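Local coordinates for protein involved in catabolism of external DNA (Legionella pneumophila subsp. pneumophila, PDB 2OO3) that probably transfers a methyl group from S-adenosyl-L-methionine to the N6 atom of adenine 2030 in 23S ribosomal RNA, at residues K149-L154 with Y186-T191; Q113-L118 with P156-G161. All coordinates share one frame; numbering follows the deposited sequence.

Interaction 1 (K149-L154 with Y186-T191); sequences KLNALL and YSKFST. With SO4 (sulfate ion), chain C.
Lys188 reaches across to the C-terminal turn of helix 146-153, where its NZ gives a hydrogen bond of 2.7 Å to the backbone O of Asn151. The ammonium lies 16° off the carbonyl plane, with a C=O...N angle of 149°. The aliphatic part of the lysine passes the amide of Asn151, with Lys188 CE 3.4 Å from Asn151 ND2. ND2 and NZ are both donors, so the amide makes no bond to the lysine; it lies alongside CE, and the carbonyl provides the bond. The ammonium charge would probably polarise that carbonyl.

Next to this exposed pair lies an apolar one. Leu154 CD2 meets Phe189 CD2 at 4.0 Å, the two side chains crossing at about a right angle, while their CB atoms also come close. With CG anti to the backbone N (chi1 -174°), the Phe189 ring is put beside the leucine methyl, obliquely, and against Pro155 and Pro156. Farther out, Tyr186 OH has a weak approach to a sulfate, probably from the crystallisation liquor, that Ser217, Ser218 and Lys219 also hold.

Leu154 continues inward onto Phe38 and Ile163, so the end of helix 146-153 packs on strands 38-41 and 161-165 of the Rossmann-like sheet and, through Leu150, Asn151 and Leu154, against helix 174-188.

Interaction 2 (Q113-L118 with P156-G161); sequences QDRLYL and PPEKRG
Arg115, at the start of strand 115-119, and Glu158, in the loop that leads into strand 161-165, form a two-pronged salt bridge. Along the arginine, Arg115 CB already lies 3.4 Å from Glu158 OE2, and CG and CD of Arg115 pass the same oxygen a little farther off. The chain leaves the backbone with CG anti to N, continues extended through chi2, and then bends at chi3 (59°), which turns the guanidinium back so that its NE side faces the carboxylate.

Arg115 NE donates a hydrogen bond to Glu158 OE2 at 2.8 Å, with an N-H...O angle of 169°. CZ, next along, lies between the two bonds, with Glu158 CD in its plane at the guanidinium edge. Arg115 NH2 donates a second bond to Glu158 OE1, also at 2.8 Å and nearly as straight. Both oxygens use their syn lone pairs, both lie close to the guanidinium plane, and the two flat groups are only 12° apart: this is the side-on bidentate arrangement. Beyond the bond, Arg115 NH2 lies against the ring of Pro157, 3.6 Å from Pro157 CD, with CB of Pro156 a little farther off.

Glu158 is presented by a type I turn from Pro156 to Lys159, closed by the bond from Lys159 N to Pro156 O. The other end of the bridge rests on the sheet, where the Arg115 side chain also touches Phe38 and Tyr140.

Two nearly straight bonds sharing one plane fix the rotation of both groups and satisfy two donors and two acceptors at once. The pairing would be expected to keep both residues ionised, and its two charge-assisted hydrogen bonds, with proline packing on NH2 beside them, tie the turn to strand 115-119, within the parallel part of the mixed sheet.

In the fold
After helix 14-30 the chain lays down strand 38-41, then reaches strand 115-119, where interaction 2 opens. It passes through strand 139-142 and enters helix 146-153, whose last turn opens interaction 1. The loop 156-161 closes interaction 2 as strand 161-165 begins; helix 174-188 then brings in 186-191 to close interaction 1. The two contacts therefore cross rather than nest. Their centres lie about 12 Å apart and they touch directly, with Leu153 packing on Tyr117 and Phe189 on Pro156. Together they tie strand 115-119 to the loop after helix 146-153, and that helix to the end of helix 174-188.

Interaction 1 (K149-L154 with Y186-T191)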
ATOM      1  N   LYS A 149       8.288  15.724  -1.853  1.00 22.86           N
ATOM      2  CA  LYS A 149       9.246  15.368  -0.793  1.00 23.88           C
ATOM      3  C   LYS A 149      10.217  14.247  -1.113  1.00 25.33           C
ATOM      4  O   LYS A 149      11.302  14.177  -0.500  1.00 26.21           O
ATOM      5  CB  LYS A 149       8.532  15.004   0.515  1.00 24.16           C
ATOM      6  CG  LYS A 149       8.209  16.179   1.390  1.00 23.10           C
ATOM      7  CD  LYS A 149       9.465  16.838   1.903  1.00 24.65           C
ATOM      8  CE  LYS A 149       9.151  18.052   2.755  1.00 27.40           C
ATOM      9  NZ  LYS A 149      10.421  18.763   3.071  1.00 30.14           N
ATOM     10  N   LEU A 150       9.837  13.357  -2.033  1.00 25.07           N
ATOM     11  CA  LEU A 150      10.733  12.297  -2.474  1.00 25.14           C
ATOM     12  C   LEU A 150      12.152  12.833  -2.758  1.00 25.40           C
ATOM     13  O   LEU A 150      13.157  12.276  -2.287  1.00 25.82           O
ATOM     14  CB  LEU A 150      10.163  11.592  -3.702  1.00 24.90           C
ATOM     15  CG  LEU A 150       8.963  10.672  -3.483  1.00 25.48           C
ATOM     16  CD1 LEU A 150       8.490  10.082  -4.796  1.00 25.37           C
ATOM     17  CD2 LEU A 150       9.331   9.545  -2.503  1.00 25.09           C
ATOM     18  N   ASN A 151      12.225  13.938  -3.496  1.00 24.34           N
ATOM     19  CA  ASN A 151      13.490  14.514  -3.893  1.00 23.97           C
ATOM     20  C   ASN A 151      14.353  14.969  -2.707  1.00 22.75           C
ATOM     21  O   ASN A 151      15.561  14.790  -2.722  1.00 21.91           O
ATOM     22  CB  ASN A 151      13.208  15.655  -4.880  1.00 25.06           C
ATOM     23  CG  ASN A 151      14.474  16.320  -5.430  1.00 28.32           C
ATOM     24  OD1 ASN A 151      14.561  17.568  -5.452  1.00 33.04           O
ATOM     25  ND2 ASN A 151      15.437  15.512  -5.912  1.00 27.01           N
ATOM     26  N   ALA A 152      13.720  15.510  -1.664  1.00 21.40           N
ATOM     27  CA  ALA A 152      14.436  16.104  -0.529  1.00 20.04           C
ATOM     28  C   ALA A 152      14.935  15.096   0.504  1.00 19.29           C
ATOM     29  O   ALA A 152      15.931  15.366   1.211  1.00 19.46           O
ATOM     30  CB  ALA A 152      13.548  17.135   0.164  1.00 20.08           C
ATOM     31  N   LEU A 153      14.236  13.958   0.611  1.00 16.72           N
ATOM     32  CA  LEU A 153      14.402  13.037   1.735  1.00 15.06           C
ATOM     33  C   LEU A 153      15.210  11.799   1.409  1.00 14.89           C
ATOM     34  O   LEU A 153      15.494  11.016   2.307  1.00 13.44           O
ATOM     35  CB  LEU A 153      13.037  12.592   2.290  1.00 16.13           C
ATOM     36  CG  LEU A 153      12.134  13.714   2.824  1.00 16.88           C
ATOM     37  CD1 LEU A 153      10.819  13.153   3.253  1.00 19.75           C
ATOM     38  CD2 LEU A 153      12.794  14.441   3.986  1.00 18.85           C
ATOM     39  N   LEU A 154      15.584  11.622   0.136  1.00 13.87           N
ATOM     40  CA  LEU A 154      16.292  10.417  -0.296  1.00 13.83           C
ATOM     41  C   LEU A 154      17.629  10.813  -0.948  1.00 14.51           C
ATOM     42  O   LEU A 154      17.703  11.884  -1.579  1.00 14.63           O
ATOM     43  CB  LEU A 154      15.417   9.590  -1.249  1.00 13.35           C
ATOM     44  CG  LEU A 154      14.042   9.120  -0.749  1.00 12.99           C
ATOM     45  CD1 LEU A 154      13.287   8.398  -1.852  1.00 11.80           C
ATOM     46  CD2 LEU A 154      14.172   8.181   0.459  1.00 12.23           C
ATOM     47  N   TYR A 186      14.600   7.151  -7.432  1.00  9.78           N
ATOM     48  CA  TYR A 186      15.388   5.957  -7.672  1.00 10.84           C
ATOM     49  C   TYR A 186      16.815   6.317  -8.109  1.00 12.15           C
ATOM     50  O   TYR A 186      17.774   5.649  -7.689  1.00 11.35           O
ATOM     51  CB  TYR A 186      14.709   5.078  -8.731  1.00 10.66           C
ATOM     52  CG  TYR A 186      15.440   3.790  -9.004  1.00 11.77           C
ATOM     53  CD1 TYR A 186      15.216   2.646  -8.224  1.00  9.48           C
ATOM     54  CD2 TYR A 186      16.374   3.712 -10.040  1.00 11.82           C
ATOM     55  CE1 TYR A 186      15.898   1.481  -8.480  1.00 11.60           C
ATOM     56  CE2 TYR A 186      17.034   2.555 -10.309  1.00 12.34           C
ATOM     57  CZ  TYR A 186      16.798   1.450  -9.527  1.00 12.74           C
ATOM     58  OH  TYR A 186      17.496   0.309  -9.794  1.00 13.44           O
ATOM     59  N   SER A 187      16.967   7.367  -8.933  1.00 13.17           N
ATOM     60  CA  SER A 187      18.319   7.761  -9.383  1.00 15.32           C
ATOM     61  C   SER A 187      19.246   8.118  -8.206  1.00 15.50           C
ATOM     62  O   SER A 187      20.443   7.881  -8.283  1.00 16.29           O
ATOM     63  CB  SER A 187      18.283   8.906 -10.407  1.00 15.84           C
ATOM     64  OG  SER A 187      17.884  10.130  -9.812  1.00 18.20           O
ATOM     65  N   LYS A 188      18.670   8.658  -7.128  1.00 15.63           N
ATOM     66  CA  LYS A 188      19.407   9.092  -5.924  1.00 15.47           C
ATOM     67  C   LYS A 188      19.505   7.989  -4.867  1.00 13.88           C
ATOM     68  O   LYS A 188      20.384   8.018  -4.021  1.00 12.47           O
ATOM     69  CB  LYS A 188      18.684  10.272  -5.258  1.00 16.02           C
ATOM     70  CG  LYS A 188      18.644  11.561  -6.059  1.00 18.93           C
ATOM     71  CD  LYS A 188      17.691  12.535  -5.377  1.00 23.35           C
ATOM     72  CE  LYS A 188      18.334  13.906  -5.290  1.00 29.82           C
ATOM     73  NZ  LYS A 188      17.836  14.641  -4.103  1.00 32.31           N
ATOM     74  N   PHE A 189      18.587   7.028  -4.912  1.00 12.35           N
ATOM     75  CA  PHE A 189      18.550   5.988  -3.898  1.00 10.29           C
ATOM     76  C   PHE A 189      18.065   4.698  -4.550  1.00  9.31           C
ATOM     77  O   PHE A 189      16.922   4.295  -4.385  1.00  9.10           O
ATOM     78  CB  PHE A 189      17.622   6.446  -2.763  1.00  8.47           C
ATOM     79  CG  PHE A 189      17.606   5.528  -1.581  1.00  9.12           C
ATOM     80  CD1 PHE A 189      18.788   4.976  -1.089  1.00  9.92           C
ATOM     81  CD2 PHE A 189      16.399   5.218  -0.947  1.00  9.37           C
ATOM     82  CE1 PHE A 189      18.779   4.131   0.024  1.00 10.66           C
ATOM     83  CE2 PHE A 189      16.376   4.380   0.168  1.00  9.28           C
ATOM     84  CZ  PHE A 189      17.561   3.841   0.648  1.00  8.93           C
ATOM     85  N   SER A 190      18.956   4.039  -5.277  1.00  9.62           N
ATOM     86  CA  SER A 190      18.572   2.953  -6.181  1.00  9.66           C
ATOM     87  C   SER A 190      18.351   1.611  -5.441  1.00  9.57           C
ATOM     88  O   SER A 190      17.911   0.628  -6.037  1.00  9.27           O
ATOM     89  CB  SER A 190      19.642   2.820  -7.275  1.00 10.06           C
ATOM     90  OG  SER A 190      20.848   2.322  -6.697  1.00 13.01           O
ATOM     91  N   THR A 191      18.696   1.566  -4.154  1.00  9.76           N
ATOM     92  CA  THR A 191      18.541   0.369  -3.333  1.00  9.97           C
ATOM     93  C   THR A 191      17.309   0.429  -2.427  1.00  9.66           C
ATOM     94  O   THR A 191      17.026  -0.537  -1.703  1.00 10.40           O
ATOM     95  CB  THR A 191      19.784   0.079  -2.461  1.00 10.56           C
ATOM     96  OG1 THR A 191      20.006   1.171  -1.562  1.00 13.20           O
ATOM     97  CG2 THR A 191      21.052  -0.170  -3.344  1.00 11.00           C
TER
HETATM   98  S   SO4 C 302      18.299  -2.130 -12.991  1.00 48.92           S
HETATM   99  O1  SO4 C 302      17.596  -2.556 -11.786  1.00 48.25           O
HETATM  100  O2  SO4 C 302      18.582  -0.699 -12.881  1.00 51.05           O
HETATM  101  O3  SO4 C 302      19.552  -2.878 -13.081  1.00 49.03           O
HETATM  102  O4  SO4 C 302      17.493  -2.343 -14.186  1.00 47.97           O

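Interaction 2 (Q113-L118 with P156-G161)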
ATOM      1  N   GLN A 113      13.607   1.838  16.655  1.00 10.38           N
ATOM      2  CA  GLN A 113      14.796   2.394  15.966  1.00 10.40           C
ATOM      3  C   GLN A 113      14.493   2.997  14.584  1.00  9.18           C
ATOM      4  O   GLN A 113      15.338   3.650  13.981  1.00  9.40           O
ATOM      5  CB  GLN A 113      15.894   1.322  15.805  1.00 10.45           C
ATOM      6  CG  GLN A 113      15.465   0.239  14.808  1.00 12.23           C
ATOM      7  CD  GLN A 113      16.407  -0.918  14.758  1.00 17.62           C
ATOM      8  OE1 GLN A 113      17.525  -0.783  14.235  1.00 21.81           O
ATOM      9  NE2 GLN A 113      15.976  -2.086  15.283  1.00 11.41           N
ATOM     10  N   ASP A 114      13.310   2.753  14.059  1.00  8.52           N
ATOM     11  CA  ASP A 114      13.014   3.123  12.670  1.00  7.57           C
ATOM     12  C   ASP A 114      12.560   4.558  12.648  1.00  7.62           C
ATOM     13  O   ASP A 114      12.362   5.170  13.707  1.00  8.64           O
ATOM     14  CB  ASP A 114      11.946   2.178  12.075  1.00  6.24           C
ATOM     15  CG  ASP A 114      12.412   0.727  12.048  1.00  7.34           C
ATOM     16  OD1 ASP A 114      13.611   0.496  11.725  1.00  7.11           O
ATOM     17  OD2 ASP A 114      11.601  -0.200  12.343  1.00  3.53           O
ATOM     18  N   ARG A 115      12.384   5.123  11.466  1.00  7.09           N
ATOM     19  CA  ARG A 115      11.877   6.498  11.392  1.00  7.21           C
ATOM     20  C   ARG A 115      10.780   6.569  10.369  1.00  7.54           C
ATOM     21  O   ARG A 115      11.011   6.217   9.195  1.00  7.09           O
ATOM     22  CB  ARG A 115      12.987   7.475  11.000  1.00  6.77           C
ATOM     23  CG  ARG A 115      12.535   8.900  10.908  1.00  7.94           C
ATOM     24  CD  ARG A 115      13.726   9.867  10.899  1.00 11.05           C
ATOM     25  NE  ARG A 115      14.615   9.586   9.777  1.00 11.57           N
ATOM     26  CZ  ARG A 115      14.669  10.286   8.644  1.00 14.29           C
ATOM     27  NH1 ARG A 115      13.879  11.343   8.453  1.00 16.47           N
ATOM     28  NH2 ARG A 115      15.527   9.919   7.697  1.00 14.66           N
ATOM     29  N   LEU A 116       9.601   7.013  10.810  1.00  7.15           N
ATOM     30  CA  LEU A 116       8.429   7.123   9.918  1.00  6.93           C
ATOM     31  C   LEU A 116       8.243   8.576   9.545  1.00  6.99           C
ATOM     32  O   LEU A 116       8.232   9.463  10.402  1.00  6.90           O
ATOM     33  CB  LEU A 116       7.134   6.615  10.584  1.00  6.58           C
ATOM     34  CG  LEU A 116       7.004   5.115  10.936  1.00  7.15           C
ATOM     35  CD1 LEU A 116       7.837   4.746  12.164  1.00  7.20           C
ATOM     36  CD2 LEU A 116       5.527   4.750  11.134  1.00  7.25           C
ATOM     37  N   TYR A 117       8.040   8.813   8.266  1.00  6.16           N
ATOM     38  CA  TYR A 117       7.799  10.131   7.793  1.00  5.90           C
ATOM     39  C   TYR A 117       6.512  10.100   6.955  1.00  6.08           C
ATOM     40  O   TYR A 117       6.452   9.471   5.876  1.00  5.91           O
ATOM     41  CB  TYR A 117       8.994  10.547   6.963  1.00  6.76           C
ATOM     42  CG  TYR A 117       9.066  12.005   6.680  1.00  9.90           C
ATOM     43  CD1 TYR A 117      10.056  12.807   7.287  1.00 10.02           C
ATOM     44  CD2 TYR A 117       8.175  12.607   5.783  1.00 11.59           C
ATOM     45  CE1 TYR A 117      10.142  14.158   6.998  1.00 11.18           C
ATOM     46  CE2 TYR A 117       8.261  13.955   5.495  1.00 11.95           C
ATOM     47  CZ  TYR A 117       9.245  14.710   6.106  1.00 11.35           C
ATOM     48  OH  TYR A 117       9.347  16.019   5.807  1.00 12.81           O
ATOM     49  N   LEU A 118       5.479  10.774   7.450  1.00  5.48           N
ATOM     50  CA  LEU A 118       4.159  10.679   6.845  1.00  5.93           C
ATOM     51  C   LEU A 118       3.761  12.026   6.264  1.00  7.18           C
ATOM     52  O   LEU A 118       3.811  13.039   6.972  1.00  7.30           O
ATOM     53  CB  LEU A 118       3.127  10.273   7.903  1.00  5.59           C
ATOM     54  CG  LEU A 118       3.456   9.017   8.735  1.00  5.91           C
ATOM     55  CD1 LEU A 118       2.453   8.779   9.878  1.00  5.00           C
ATOM     56  CD2 LEU A 118       3.615   7.733   7.805  1.00  3.94           C
ATOM     57  N   PRO A 156      18.123   8.418   2.471  1.00 12.64           N
ATOM     58  CA  PRO A 156      18.009   8.775   3.879  1.00 12.12           C
ATOM     59  C   PRO A 156      19.290   8.401   4.611  1.00 12.28           C
ATOM     60  O   PRO A 156      19.996   7.490   4.161  1.00 11.11           O
ATOM     61  CB  PRO A 156      16.849   7.889   4.379  1.00 12.30           C
ATOM     62  CG  PRO A 156      16.879   6.692   3.497  1.00 11.85           C
ATOM     63  CD  PRO A 156      17.500   7.111   2.170  1.00 12.30           C
ATOM     64  N   PRO A 157      19.578   9.074   5.754  1.00 12.98           N
ATOM     65  CA  PRO A 157      20.758   8.720   6.563  1.00 13.39           C
ATOM     66  C   PRO A 157      20.777   7.262   6.983  1.00 13.81           C
ATOM     67  O   PRO A 157      21.849   6.693   7.083  1.00 15.64           O
ATOM     68  CB  PRO A 157      20.656   9.651   7.795  1.00 14.13           C
ATOM     69  CG  PRO A 157      19.213  10.173   7.787  1.00 13.84           C
ATOM     70  CD  PRO A 157      18.806  10.188   6.340  1.00 12.36           C
ATOM     71  N   GLU A 158      19.607   6.651   7.206  1.00 13.32           N
ATOM     72  CA  GLU A 158      19.499   5.219   7.525  1.00 12.27           C
ATOM     73  C   GLU A 158      20.059   4.316   6.416  1.00 11.61           C
ATOM     74  O   GLU A 158      20.436   3.148   6.659  1.00 12.57           O
ATOM     75  CB  GLU A 158      18.025   4.843   7.781  1.00 11.70           C
ATOM     76  CG  GLU A 158      17.410   5.410   9.051  1.00 11.78           C
ATOM     77  CD  GLU A 158      16.768   6.803   8.871  1.00 12.79           C
ATOM     78  OE1 GLU A 158      16.915   7.443   7.822  1.00 10.39           O
ATOM     79  OE2 GLU A 158      16.112   7.266   9.807  1.00 13.44           O
ATOM     80  N   LYS A 159      20.059   4.839   5.193  1.00 11.42           N
ATOM     81  CA  LYS A 159      20.505   4.102   4.002  1.00 12.79           C
ATOM     82  C   LYS A 159      19.660   2.889   3.642  1.00 11.58           C
ATOM     83  O   LYS A 159      20.060   2.091   2.801  1.00 11.63           O
ATOM     84  CB  LYS A 159      21.984   3.682   4.130  1.00 13.85           C
ATOM     85  CG  LYS A 159      22.926   4.654   3.477  1.00 20.14           C
ATOM     86  CD  LYS A 159      23.306   5.747   4.393  1.00 28.25           C
ATOM     87  CE  LYS A 159      24.688   6.298   4.013  1.00 32.12           C
ATOM     88  NZ  LYS A 159      25.571   6.226   5.225  1.00 35.70           N
ATOM     89  N   ARG A 160      18.511   2.756   4.301  1.00 10.22           N
ATOM     90  CA  ARG A 160      17.586   1.648   4.116  1.00 10.09           C
ATOM     91  C   ARG A 160      16.240   2.328   4.129  1.00  9.10           C
ATOM     92  O   ARG A 160      15.943   3.071   5.072  1.00  9.16           O
ATOM     93  CB  ARG A 160      17.592   0.734   5.338  1.00 10.12           C
ATOM     94  CG  ARG A 160      18.800  -0.119   5.550  1.00 13.45           C
ATOM     95  CD  ARG A 160      18.454  -1.214   6.571  1.00 15.57           C
ATOM     96  NE  ARG A 160      17.541  -2.211   6.007  1.00 15.76           N
ATOM     97  CZ  ARG A 160      16.551  -2.822   6.668  1.00 15.23           C
ATOM     98  NH1 ARG A 160      16.286  -2.530   7.950  1.00 16.74           N
ATOM     99  NH2 ARG A 160      15.816  -3.738   6.041  1.00 10.31           N
ATOM    100  N   GLY A 161      15.405   2.058   3.130  1.00  9.00           N
ATOM    101  CA  GLY A 161      14.107   2.745   3.043  1.00  6.91           C
ATOM    102  C   GLY A 161      13.013   1.918   2.409  1.00  7.01           C
ATOM    103  O   GLY A 161      13.259   1.172   1.450  1.00  6.92           O
TER